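Side-chain contact in GH127 beta-L-arabinofuranoside (Geobacillus stearothermophilus, PDB 4QK0), which probably hydrolyses beta-L-arabinofuranosidic linkages to release L-arabinose: residues A[519-522]-A[523-526]. Numbering follows the deposited sequence.
Sequences VWQQ and GDEV
Asp-524 turns its carboxylate back onto the turn that it closes, where OD2 accepts the backbone N-H of Gln-521 at 2.8 Å. The bond is almost straight (176° at the hydrogen), but the donor comes from well above the carboxylate plane. With CG anti to the carbonyl carbon (chi1 -85°), the acid lies beside its own backbone N, which itself donates to Gln-521 O at 3.0 Å. Two bonds thus tie the same pair of residues, the backbone one closing a type II turn from Gln-521 to Asp-524 with Gly-523 at its positive-phi position. OD2 also forms a salt bridge with Arg-518. The other oxygen, OD1, accepts the side-chain amide of Asn-499 and a water 2.6 Å away that also donates to Gln-522 O.

On the apolar side of the contact, Trp-520 CE3 lies 4.0 Å from Asp-524 CB, which meets the indole edge in its plane. Farther along this rim, CZ3 touches Val-526 CG2 at 3.7 Å. The indole is stacked on Phe-481 and donates from NE1 to that residue's carbonyl; Val-526 packs on Leu-471 and Val-496.

Replacing the acid of Asp-524 by alanine would probably leave Gln-521 N and the guanidinium of Arg-518 without their carboxylate partner, with only the backbone bond still tying the two ends of the turn. The turn passes the chain from strand 519-520, paired with 479-486, to strand 524-529, which runs between 468-475 and 495-498 in a second sheet, and the acid and indole pack at that junction. The neighbouring arginine probably favours the ionised carboxylate, which would strengthen its hold on the Gln-521 N-H beside the apolar Trp-520 and Val-526 contact.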
loop_
_atom_site.group_PDB
_atom_site.type_symbol
_atom_site.label_atom_id
_atom_site.label_comp_id
_atom_site.label_asym_id
_atom_site.label_seq_id
_atom_site.Cartn_x
_atom_site.Cartn_y
_atom_site.Cartn_z
ATOM N N VAL A 519 9.905 57.174 5.210
ATOM C CA VAL A 519 9.718 57.767 6.512
ATOM C C VAL A 519 8.294 57.472 6.946
ATOM O O VAL A 519 7.371 57.913 6.290
ATOM C CB VAL A 519 9.899 59.322 6.485
ATOM C CG1 VAL A 519 9.517 59.920 7.825
ATOM C CG2 VAL A 519 11.308 59.708 6.090
ATOM N N TRP A 520 8.145 56.794 8.071
ATOM C CA TRP A 520 6.845 56.440 8.607
ATOM C C TRP A 520 6.431 57.441 9.680
ATOM O O TRP A 520 7.233 57.812 10.509
ATOM C CB TRP A 520 6.899 55.044 9.246
ATOM C CG TRP A 520 7.257 53.969 8.252
ATOM C CD1 TRP A 520 8.483 53.516 7.961
ATOM C CD2 TRP A 520 6.357 53.270 7.366
ATOM N NE1 TRP A 520 8.435 52.581 6.946
ATOM C CE2 TRP A 520 7.135 52.408 6.573
ATOM C CE3 TRP A 520 4.974 53.283 7.193
ATOM C CZ2 TRP A 520 6.581 51.548 5.636
ATOM C CZ3 TRP A 520 4.430 52.439 6.247
ATOM C CH2 TRP A 520 5.240 51.591 5.476
ATOM N N GLN A 521 5.175 57.861 9.638
ATOM C CA GLN A 521 4.566 58.809 10.574
ATOM C C GLN A 521 3.454 58.071 11.285
ATOM O O GLN A 521 2.825 57.153 10.728
ATOM C CB GLN A 521 3.868 59.964 9.818
ATOM C CG GLN A 521 4.706 60.852 8.876
ATOM C CD GLN A 521 5.445 62.013 9.546
ATOM O OE1 GLN A 521 6.430 62.536 9.007
ATOM N NE2 GLN A 521 4.990 62.422 10.725
ATOM N N GLN A 522 3.162 58.516 12.489
ATOM C CA GLN A 522 2.015 58.069 13.284
ATOM C C GLN A 522 0.719 57.914 12.473
ATOM O O GLN A 522 0.282 58.842 11.822
ATOM C CB GLN A 522 1.788 59.104 14.391
ATOM C CG GLN A 522 0.680 58.796 15.384
ATOM C CD GLN A 522 1.094 57.723 16.358
ATOM O OE1 GLN A 522 0.417 56.710 16.517
ATOM N NE2 GLN A 522 2.216 57.953 17.042
ATOM N N GLY A 523 0.093 56.741 12.533
ATOM C CA GLY A 523 -1.178 56.528 11.836
ATOM C C GLY A 523 -1.051 56.242 10.346
ATOM O O GLY A 523 -2.039 56.203 9.639
ATOM N N ASP A 524 0.155 56.003 9.859
ATOM C CA ASP A 524 0.320 55.574 8.486
ATOM C C ASP A 524 -0.415 54.242 8.291
ATOM O O ASP A 524 -0.385 53.350 9.150
ATOM C CB ASP A 524 1.796 55.454 8.103
ATOM C CG ASP A 524 2.397 56.780 7.641
ATOM O OD1 ASP A 524 1.650 57.752 7.395
ATOM O OD2 ASP A 524 3.636 56.856 7.482
ATOM N N GLU A 525 -1.077 54.129 7.157
ATOM C CA GLU A 525 -1.876 52.952 6.834
ATOM C C GLU A 525 -1.469 52.315 5.498
ATOM O O GLU A 525 -1.400 52.978 4.461
ATOM C CB GLU A 525 -3.332 53.320 6.789
ATOM C CG GLU A 525 -4.203 52.092 6.849
ATOM C CD GLU A 525 -5.681 52.439 6.789
ATOM O OE1 GLU A 525 -6.200 52.912 7.806
ATOM O OE2 GLU A 525 -6.317 52.226 5.731
ATOM N N VAL A 526 -1.129 51.037 5.562
ATOM C CA VAL A 526 -0.814 50.238 4.388
ATOM C C VAL A 526 -1.971 49.275 4.191
ATOM O O VAL A 526 -2.324 48.553 5.118
ATOM C CB VAL A 526 0.467 49.425 4.585
ATOM C CG1 VAL A 526 0.800 48.613 3.332
ATOM C CG2 VAL A 526 1.637 50.325 4.938
HETATM O O HOH W 1 0.190 59.115 8.990
#